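Local coordinates for protein peptidyl-tRNA hydrolase (Thermoplasma acidophilum, PDB 1RLK) that probably hydrolyses peptidyl-tRNAs that drop off the ribosome during protein synthesis, releasing the N-acyl amino acid and tRNA, at residues A[4-9]-A[54-59]; A[21-26]-A[79-84]; A[59-64]-A[92-97]. All blocks are in the same frame, centred on the assembly; numbering follows the deposited sequence.

Contact 1: A[4-9]-A[54-59]; sequences KMVIAV and IVVKVN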
loop_
_atom_site.group_PDB
_atom_site.type_symbol
_atom_site.label_atom_id
_atom_site.label_comp_id
_atom_site.label_asym_id
_atom_site.label_seq_id
_atom_site.Cartn_x
_atom_site.Cartn_y
_atom_site.Cartn_z
ATOM N N LYS A 4 -11.938 -0.664 1.391
ATOM C CA LYS A 4 -10.963 0.266 0.844
ATOM C C LYS A 4 -9.574 -0.379 0.770
ATOM O O LYS A 4 -9.286 -1.341 1.462
ATOM C CB LYS A 4 -10.881 1.532 1.706
ATOM C CG LYS A 4 -12.241 2.182 2.082
ATOM C CD LYS A 4 -12.613 3.343 1.180
ATOM C CE LYS A 4 -13.842 4.110 1.712
ATOM N NZ LYS A 4 -13.468 5.388 2.398
ATOM N N MET A 5 -8.731 0.166 -0.089
ATOM C CA MET A 5 -7.301 -0.107 -0.078
ATOM C C MET A 5 -6.575 1.125 0.439
ATOM O O MET A 5 -7.021 2.221 0.186
ATOM C CB MET A 5 -6.851 -0.459 -1.498
ATOM C CG MET A 5 -5.368 -0.448 -1.689
ATOM S SD MET A 5 -4.900 -0.995 -3.317
ATOM C CE MET A 5 -5.522 -2.550 -3.323
ATOM N N VAL A 6 -5.487 0.956 1.194
ATOM C CA VAL A 6 -4.636 2.066 1.589
ATOM C C VAL A 6 -3.248 1.881 1.003
ATOM O O VAL A 6 -2.725 0.773 1.021
ATOM C CB VAL A 6 -4.452 2.146 3.129
ATOM C CG1 VAL A 6 -3.582 3.338 3.517
ATOM C CG2 VAL A 6 -5.763 2.179 3.814
ATOM N N ILE A 7 -2.646 2.960 0.520
ATOM C CA ILE A 7 -1.241 2.943 0.168
ATOM C C ILE A 7 -0.539 4.042 0.915
ATOM O O ILE A 7 -0.946 5.195 0.848
ATOM C CB ILE A 7 -1.025 3.109 -1.360
ATOM C CG1 ILE A 7 -1.856 2.092 -2.127
ATOM C CG2 ILE A 7 0.451 2.940 -1.692
ATOM C CD1 ILE A 7 -3.176 2.632 -2.624
ATOM N N ALA A 8 0.513 3.682 1.640
ATOM C CA ALA A 8 1.290 4.622 2.424
ATOM C C ALA A 8 2.613 4.866 1.721
ATOM O O ALA A 8 3.348 3.919 1.448
ATOM C CB ALA A 8 1.515 4.076 3.833
ATOM N N VAL A 9 2.904 6.142 1.466
ATOM C CA VAL A 9 3.986 6.599 0.615
ATOM C C VAL A 9 5.024 7.319 1.460
ATOM O O VAL A 9 4.672 8.165 2.268
ATOM C CB VAL A 9 3.436 7.564 -0.438
ATOM C CG1 VAL A 9 4.546 8.085 -1.355
ATOM C CG2 VAL A 9 2.338 6.885 -1.228
ATOM N N ILE A 54 -7.221 4.972 -0.387
ATOM C CA ILE A 54 -6.775 6.055 0.474
ATOM C C ILE A 54 -5.246 6.099 0.346
ATOM O O ILE A 54 -4.600 5.064 0.483
ATOM C CB ILE A 54 -7.171 5.754 1.927
ATOM C CG1 ILE A 54 -8.704 5.706 2.079
ATOM C CG2 ILE A 54 -6.564 6.767 2.885
ATOM C CD1 ILE A 54 -9.144 5.036 3.340
ATOM N N VAL A 55 -4.674 7.262 0.061
ATOM C CA VAL A 55 -3.222 7.413 -0.035
ATOM C C VAL A 55 -2.741 8.348 1.071
ATOM O O VAL A 55 -3.130 9.514 1.130
ATOM C CB VAL A 55 -2.799 7.966 -1.421
ATOM C CG1 VAL A 55 -1.299 8.005 -1.554
ATOM C CG2 VAL A 55 -3.442 7.135 -2.531
ATOM N N VAL A 56 -1.920 7.807 1.963
ATOM C CA VAL A 56 -1.324 8.570 3.044
ATOM C C VAL A 56 0.167 8.690 2.817
ATOM O O VAL A 56 0.764 7.953 2.012
ATOM C CB VAL A 56 -1.614 7.925 4.417
ATOM C CG1 VAL A 56 -3.104 7.936 4.704
ATOM C CG2 VAL A 56 -1.048 6.466 4.521
ATOM N N LYS A 57 0.776 9.626 3.526
ATOM C CA LYS A 57 2.207 9.792 3.495
ATOM C C LYS A 57 2.796 9.485 4.872
ATOM O O LYS A 57 2.141 9.687 5.893
ATOM C CB LYS A 57 2.597 11.170 2.976
ATOM C CG LYS A 57 2.188 12.360 3.823
ATOM C CD LYS A 57 2.546 13.669 3.117
ATOM C CE LYS A 57 1.735 14.855 3.653
ATOM N NZ LYS A 57 2.509 16.120 3.606
ATOM N N VAL A 58 4.007 8.928 4.874
ATOM C CA VAL A 58 4.711 8.566 6.098
ATOM C C VAL A 58 6.108 9.179 6.046
ATOM O O VAL A 58 6.621 9.511 4.979
ATOM C CB VAL A 58 4.724 7.021 6.349
ATOM C CG1 VAL A 58 3.325 6.509 6.413
ATOM C CG2 VAL A 58 5.530 6.258 5.299
ATOM N N ASN A 59 6.708 9.367 7.208
ATOM C CA ASN A 59 7.942 10.143 7.298
ATOM C C ASN A 59 9.172 9.399 6.808
ATOM O O ASN A 59 10.097 10.001 6.269
ATOM C CB ASN A 59 8.179 10.574 8.746
ATOM C CG ASN A 59 7.238 11.662 9.174
ATOM O OD1 ASN A 59 6.873 12.527 8.369
ATOM N ND2 ASN A 59 6.839 11.637 10.447
#

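Contact 2: A[21-26]-A[79-84]; sequences AAQVAH and EIVQDR. With SO4 (sulfate ion), chain B.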
loop_
_atom_site.group_PDB
_atom_site.type_symbol
_atom_site.label_atom_id
_atom_site.label_comp_id
_atom_site.label_asym_id
_atom_site.label_seq_id
_atom_site.Cartn_x
_atom_site.Cartn_y
_atom_site.Cartn_z
ATOM N N ALA A 21 2.716 8.564 -8.175
ATOM C CA ALA A 21 1.591 7.883 -8.792
ATOM C C ALA A 21 1.973 6.482 -9.257
ATOM O O ALA A 21 1.252 5.541 -9.026
ATOM C CB ALA A 21 1.040 8.695 -9.960
ATOM N N ALA A 22 3.119 6.352 -9.919
ATOM C CA ALA A 22 3.569 5.049 -10.417
ATOM C C ALA A 22 3.818 4.079 -9.272
ATOM O O ALA A 22 3.480 2.912 -9.367
ATOM C CB ALA A 22 4.837 5.203 -11.253
ATOM N N GLN A 23 4.407 4.562 -8.184
ATOM C CA GLN A 23 4.718 3.697 -7.042
ATOM C C GLN A 23 3.456 3.263 -6.339
ATOM O O GLN A 23 3.315 2.088 -5.982
ATOM C CB GLN A 23 5.648 4.383 -6.045
ATOM C CG GLN A 23 6.985 4.822 -6.626
ATOM C CD GLN A 23 7.795 3.691 -7.161
ATOM O OE1 GLN A 23 8.080 2.728 -6.441
ATOM N NE2 GLN A 23 8.184 3.793 -8.431
ATOM N N VAL A 24 2.515 4.195 -6.160
ATOM C CA VAL A 24 1.201 3.843 -5.598
ATOM C C VAL A 24 0.491 2.817 -6.482
ATOM O O VAL A 24 -0.099 1.848 -5.967
ATOM C CB VAL A 24 0.312 5.106 -5.376
ATOM C CG1 VAL A 24 -1.106 4.712 -5.002
ATOM C CG2 VAL A 24 0.921 5.975 -4.277
ATOM N N ALA A 25 0.556 3.006 -7.810
ATOM C CA ALA A 25 -0.017 2.040 -8.748
ATOM C C ALA A 25 0.630 0.647 -8.643
ATOM O O ALA A 25 -0.065 -0.367 -8.769
ATOM C CB ALA A 25 0.064 2.560 -10.202
ATOM N N HIS A 26 1.942 0.593 -8.430
ATOM C CA HIS A 26 2.640 -0.685 -8.227
ATOM C C HIS A 26 2.034 -1.397 -7.026
ATOM O O HIS A 26 1.670 -2.571 -7.132
ATOM C CB HIS A 26 4.137 -0.516 -7.974
ATOM C CG HIS A 26 4.891 0.054 -9.128
ATOM N ND1 HIS A 26 6.199 0.476 -9.029
ATOM C CD2 HIS A 26 4.518 0.276 -10.409
ATOM C CE1 HIS A 26 6.601 0.923 -10.206
ATOM N NE2 HIS A 26 5.596 0.820 -11.057
ATOM N N GLU A 79 1.855 -5.195 0.485
ATOM C CA GLU A 79 3.007 -5.312 -0.393
ATOM C C GLU A 79 3.892 -4.104 -0.239
ATOM O O GLU A 79 3.462 -2.970 -0.499
ATOM C CB GLU A 79 2.558 -5.429 -1.850
ATOM C CG GLU A 79 3.702 -5.582 -2.836
ATOM C CD GLU A 79 4.340 -6.968 -2.831
ATOM O OE1 GLU A 79 3.820 -7.920 -2.166
ATOM O OE2 GLU A 79 5.353 -7.094 -3.537
ATOM N N ILE A 80 5.128 -4.344 0.194
ATOM C CA ILE A 80 6.170 -3.350 0.157
ATOM C C ILE A 80 6.654 -3.205 -1.287
ATOM O O ILE A 80 6.946 -4.194 -1.957
ATOM C CB ILE A 80 7.325 -3.754 1.098
ATOM C CG1 ILE A 80 6.920 -3.444 2.540
ATOM C CG2 ILE A 80 8.618 -3.027 0.725
ATOM C CD1 ILE A 80 7.841 -4.018 3.580
ATOM N N VAL A 81 6.743 -1.965 -1.747
ATOM C CA VAL A 81 7.079 -1.682 -3.119
ATOM C C VAL A 81 8.469 -1.085 -3.163
ATOM O O VAL A 81 8.798 -0.206 -2.368
ATOM C CB VAL A 81 6.038 -0.729 -3.752
ATOM C CG1 VAL A 81 6.562 -0.133 -5.061
ATOM C CG2 VAL A 81 4.734 -1.476 -3.973
ATOM N N GLN A 82 9.263 -1.564 -4.101
ATOM C CA GLN A 82 10.616 -1.070 -4.336
ATOM C C GLN A 82 10.741 -0.626 -5.788
ATOM O O GLN A 82 10.283 -1.335 -6.675
ATOM C CB GLN A 82 11.650 -2.177 -4.047
ATOM C CG GLN A 82 11.651 -2.653 -2.589
ATOM C CD GLN A 82 12.575 -3.850 -2.318
ATOM O OE1 GLN A 82 13.803 -3.715 -2.314
ATOM N NE2 GLN A 82 11.985 -4.996 -2.057
ATOM N N ASP A 83 11.366 0.528 -6.028
ATOM C CA ASP A 83 11.612 0.986 -7.389
ATOM C C ASP A 83 12.789 0.232 -8.011
ATOM O O ASP A 83 13.281 -0.739 -7.430
ATOM C CB ASP A 83 11.754 2.532 -7.470
ATOM C CG ASP A 83 13.019 3.083 -6.821
ATOM O OD1 ASP A 83 13.972 2.333 -6.518
ATOM O OD2 ASP A 83 13.142 4.303 -6.591
ATOM N N ARG A 84 13.214 0.653 -9.199
ATOM C CA ARG A 84 14.326 -0.004 -9.888
ATOM C C ARG A 84 15.635 0.427 -9.228
ATOM O O ARG A 84 15.727 1.487 -8.621
ATOM C CB ARG A 84 14.320 0.277 -11.415
ATOM C CG ARG A 84 14.538 1.743 -11.861
ATOM C CD ARG A 84 14.184 2.058 -13.362
ATOM N NE ARG A 84 12.899 2.770 -13.535
ATOM C CZ ARG A 84 12.617 3.653 -14.506
ATOM N NH1 ARG A 84 13.483 3.940 -15.475
ATOM N NH2 ARG A 84 11.421 4.233 -14.534
HETATM S S SO4 B . 10.290 2.411 -11.150
HETATM O O1 SO4 B . 9.881 1.298 -10.289
HETATM O O2 SO4 B . 9.667 3.648 -10.695
HETATM O O3 SO4 B . 11.726 2.646 -11.078
HETATM O O4 SO4 B . 9.877 2.130 -12.525
#

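Contact 3: A[59-64]-A[92-97]; sequences NDLDEI and GTITCI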
loop_
_atom_site.group_PDB
_atom_site.type_symbol
_atom_site.label_atom_id
_atom_site.label_comp_id
_atom_site.label_asym_id
_atom_site.label_seq_id
_atom_site.Cartn_x
_atom_site.Cartn_y
_atom_site.Cartn_z
ATOM N N ASN A 59 6.708 9.367 7.208
ATOM C CA ASN A 59 7.942 10.143 7.298
ATOM C C ASN A 59 9.172 9.399 6.808
ATOM O O ASN A 59 10.097 10.001 6.269
ATOM C CB ASN A 59 8.179 10.574 8.746
ATOM C CG ASN A 59 7.238 11.662 9.174
ATOM O OD1 ASN A 59 6.873 12.527 8.369
ATOM N ND2 ASN A 59 6.839 11.637 10.447
ATOM N N ASP A 60 9.192 8.089 7.015
ATOM C CA ASP A 60 10.406 7.342 6.725
ATOM C C ASP A 60 10.171 5.840 6.650
ATOM O O ASP A 60 9.042 5.351 6.765
ATOM C CB ASP A 60 11.516 7.707 7.745
ATOM C CG ASP A 60 11.080 7.543 9.179
ATOM O OD1 ASP A 60 10.301 6.618 9.493
ATOM O OD2 ASP A 60 11.490 8.304 10.081
ATOM N N LEU A 61 11.261 5.114 6.424
ATOM C CA LEU A 61 11.217 3.676 6.275
ATOM C C LEU A 61 10.674 3.004 7.511
ATOM O O LEU A 61 9.898 2.065 7.425
ATOM C CB LEU A 61 12.627 3.155 5.943
ATOM C CG LEU A 61 12.672 1.683 5.542
ATOM C CD1 LEU A 61 11.685 1.412 4.420
ATOM C CD2 LEU A 61 14.102 1.344 5.116
ATOM N N ASP A 62 11.062 3.493 8.683
ATOM C CA ASP A 62 10.550 2.918 9.928
ATOM C C ASP A 62 9.026 2.875 9.971
ATOM O O ASP A 62 8.437 1.883 10.405
ATOM C CB ASP A 62 11.103 3.681 11.140
ATOM C CG ASP A 62 12.556 3.331 11.427
ATOM O OD1 ASP A 62 12.869 2.114 11.526
ATOM O OD2 ASP A 62 13.451 4.208 11.552
ATOM N N GLU A 63 8.373 3.923 9.492
ATOM C CA GLU A 63 6.904 3.932 9.482
ATOM C C GLU A 63 6.366 2.880 8.527
ATOM O O GLU A 63 5.439 2.168 8.863
ATOM C CB GLU A 63 6.340 5.306 9.096
ATOM C CG GLU A 63 6.822 6.482 9.937
ATOM C CD GLU A 63 6.472 6.357 11.405
ATOM O OE1 GLU A 63 5.486 5.667 11.743
ATOM O OE2 GLU A 63 7.206 6.964 12.227
ATOM N N ILE A 64 6.949 2.786 7.333
ATOM C CA ILE A 64 6.620 1.687 6.405
ATOM C C ILE A 64 6.688 0.321 7.100
ATOM O O ILE A 64 5.783 -0.497 6.975
ATOM C CB ILE A 64 7.583 1.694 5.185
ATOM C CG1 ILE A 64 7.438 2.977 4.371
ATOM C CG2 ILE A 64 7.344 0.481 4.285
ATOM C CD1 ILE A 64 6.113 3.094 3.627
ATOM N N GLY A 92 15.615 -2.299 -5.567
ATOM C CA GLY A 92 15.767 -0.861 -5.389
ATOM C C GLY A 92 15.267 -0.373 -4.044
ATOM O O GLY A 92 15.093 -1.154 -3.122
ATOM N N THR A 93 15.052 0.930 -3.932
ATOM C CA THR A 93 14.588 1.536 -2.683
ATOM C C THR A 93 13.122 1.256 -2.409
ATOM O O THR A 93 12.312 1.241 -3.344
ATOM C CB THR A 93 14.780 3.036 -2.744
ATOM O OG1 THR A 93 16.150 3.321 -3.013
ATOM C CG2 THR A 93 14.504 3.668 -1.397
ATOM N N ILE A 94 12.796 1.048 -1.127
ATOM C CA ILE A 94 11.415 0.890 -0.664
ATOM C C ILE A 94 10.743 2.261 -0.694
ATOM O O ILE A 94 11.211 3.184 -0.031
ATOM C CB ILE A 94 11.367 0.293 0.758
ATOM C CG1 ILE A 94 11.832 -1.166 0.733
ATOM C CG2 ILE A 94 9.973 0.389 1.323
ATOM C CD1 ILE A 94 11.957 -1.820 2.090
ATOM N N THR A 95 9.663 2.376 -1.475
ATOM C CA THR A 95 8.970 3.648 -1.724
ATOM C C THR A 95 7.644 3.757 -0.992
ATOM O O THR A 95 7.251 4.842 -0.589
ATOM C CB THR A 95 8.698 3.840 -3.244
ATOM O OG1 THR A 95 8.026 2.691 -3.801
ATOM C CG2 THR A 95 9.987 3.930 -4.004
ATOM N N CYS A 96 6.932 2.650 -0.867
ATOM C CA CYS A 96 5.596 2.655 -0.306
ATOM C C CYS A 96 5.146 1.262 0.077
ATOM O O CYS A 96 5.845 0.284 -0.179
ATOM C CB CYS A 96 4.619 3.279 -1.311
ATOM S SG CYS A 96 4.408 2.330 -2.830
ATOM N N ILE A 97 3.993 1.163 0.733
ATOM C CA ILE A 97 3.401 -0.127 1.057
ATOM C C ILE A 97 1.900 -0.088 0.811
ATOM O O ILE A 97 1.221 0.852 1.228
ATOM C CB ILE A 97 3.729 -0.552 2.511
ATOM C CG1 ILE A 97 3.142 -1.920 2.818
ATOM C CG2 ILE A 97 3.226 0.463 3.527
ATOM C CD1 ILE A 97 3.617 -2.490 4.148
#

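Contact 1: A[4-9]-A[54-59]
The flat groups joining Met5–Val9 to Ile54–Val58 are peptide units, which meet edge to edge through N-H and C=O, with side chains above and below. Val6, Ala8, Ile54 and Val56 lie on one face. Ile7, Val9, Val55 and Lys57 lie on the other. Between the strands the peptides bond in alternation. Ile54 N gives to Met5 O (2.8 Å), and Ile7 N gives back to Ile54 O (2.9 Å), both nearly straight onto the carbonyl. Further along, Val56 N meets Ile7 O at 3.0 Å and Val9 N meets Val56 O at 2.9 Å. Val58 N closes the run on Val9 O (2.8 Å), with the donor tilted 29° from the carbonyl plane. This is a parallel beta ladder, with helices 17-38 and 40-48 in the connection between its strands, a beta-alpha-beta arrangement. On the face of Ala8, Val56 chi1 of -64° sets CG1 anti to the carbonyl carbon, which puts Val56 CG2 between the backbone N and the carbonyl carbon, 3.6 Å from Ala8 CB. Val56 CG2 also touches Val6 CG1 at 4.1 Å. On the opposite face Val9 CG2 lies across Val55 CG1 at 3.8 Å. Helix 17-38 packs against Ile7 and Val9, while helix 61-74 meets Ala8 and Val58. Near the start of strand 3-10, Lys4 NZ forms a salt bridge with Glu104 OE2.

Contact 2: A[21-26]-A[79-84]
A sulfate-binding site lies where Gln23 of helix 17-38 faces Val81 of strand 78-82 and Asp83 beyond it in the chain. The ion probably comes from the crystallisation liquor. The site would be consistent with a place where an anionic group of the tRNA substrate could bind, but this is an inference. Arg84 holds the ion by hydrogen bonds from its backbone and its side chain. Its backbone N and its NE both give to sulfate O3, at 3.1 Å from N and 2.7 Å from NE. Arg84 NH2 adds a bond to O4 at 3.3 Å, and NE makes a weak one to O4. The ion sits at the edge of the guanidinium, in its plane. Arg84 CG lies between the backbone N and the carbonyl carbon (chi1 65°), which turns the side chain back alongside the ion, so that NE and the backbone N reach the same oxygen. From the helix, Gln23 NE2 comes within 2.7 Å of sulfate O2. At the other end of this amide, Gln23 OE1 rests 3.5 Å from Val81 CG1 and 3.8 Å from Asp83 CB. Gln23 OE1 is hydrogen-bonded to Thr95 OG1, which would help fix the turn of the amide. The Gln23 amide and Asp83 carboxylate planes stand 82° apart. Asp83 carries a salt bridge to Lys19 and accepts from Thr93 N. Further along the helix, His26 CB meets Val81 CG1 at 3.8 Å. The axes of the short segments 21-26 and 79-82 have 143° between their N-to-C directions, so they run roughly antiparallel. Strand 78-82 is an outermost strand of the sheet in this chain and pairs with 94-103. Helix 17-38 also packs on strand 3-10, the next one beyond 94-103, where Val24 touches Ile7 and Val9.

Contact 3: A[59-64]-A[92-97]
A helix of an alpha/beta fold here packs on the central sheet: Leu61 and Ile64, in the first turn of helix 61-74, meet Ile94 and Ile97 of strand 94-103. No hydrogen bond crosses between the segments, and the touching groups are almost all aliphatic. Leu61 CD1 presses on Ile94 CG2 at 3.7 Å, and these two side chains cross at about a right angle. Leu61 CG stands anti to the backbone N (chi1 -171°), which carries the methyl end down to the strand. Ile64 uses both of its branches. Ile64 CG2 meets Ile94 CG2 at 4.0 Å, and the side chain lies alongside those of Ile94 and Ile97, running the opposite way to each. The helix starts with Asp60 as N-cap, whose OD1 accepts a weak hydrogen bond from Glu63 N at 3.3 Å. Glu63 OE1 is hydrogen-bonded to Tyr114 OH. Around the contact, Arg10 of strand 3-10 touches Leu61 and Ile64 and also bonds to Ile94 O, while Ile80 of strand 78-82 lies against Ile94 and Ile97. Ile64 CD1 rests on the strand, 3.9 Å from Ile97 CG2 and 4.0 Å from Cys96 CA.

Contact 1 pairs two strands of the sheet, and contacts 2 and 3 place helices on its two faces. Contact 1 is buried and held by backbone hydrogen bonds with apolar side chains on both faces. Contact 3 is also buried but lacks hydrogen bonds between its segments; it lays helix 61-74 on strand 94-103, on the side bearing Ala8 and Val56. Contact 2 is only partly buried. It sets helix 17-38 against strand 78-82 on the other side and reaches the surface, where its chemistry turns polar and charged around the sulfate. Contacts 1 and 3 share Asn59 and join through Ala8 O and Ile97 N. Contacts 2 and 3 meet at Thr95, and contacts 1 and 2 at Val24.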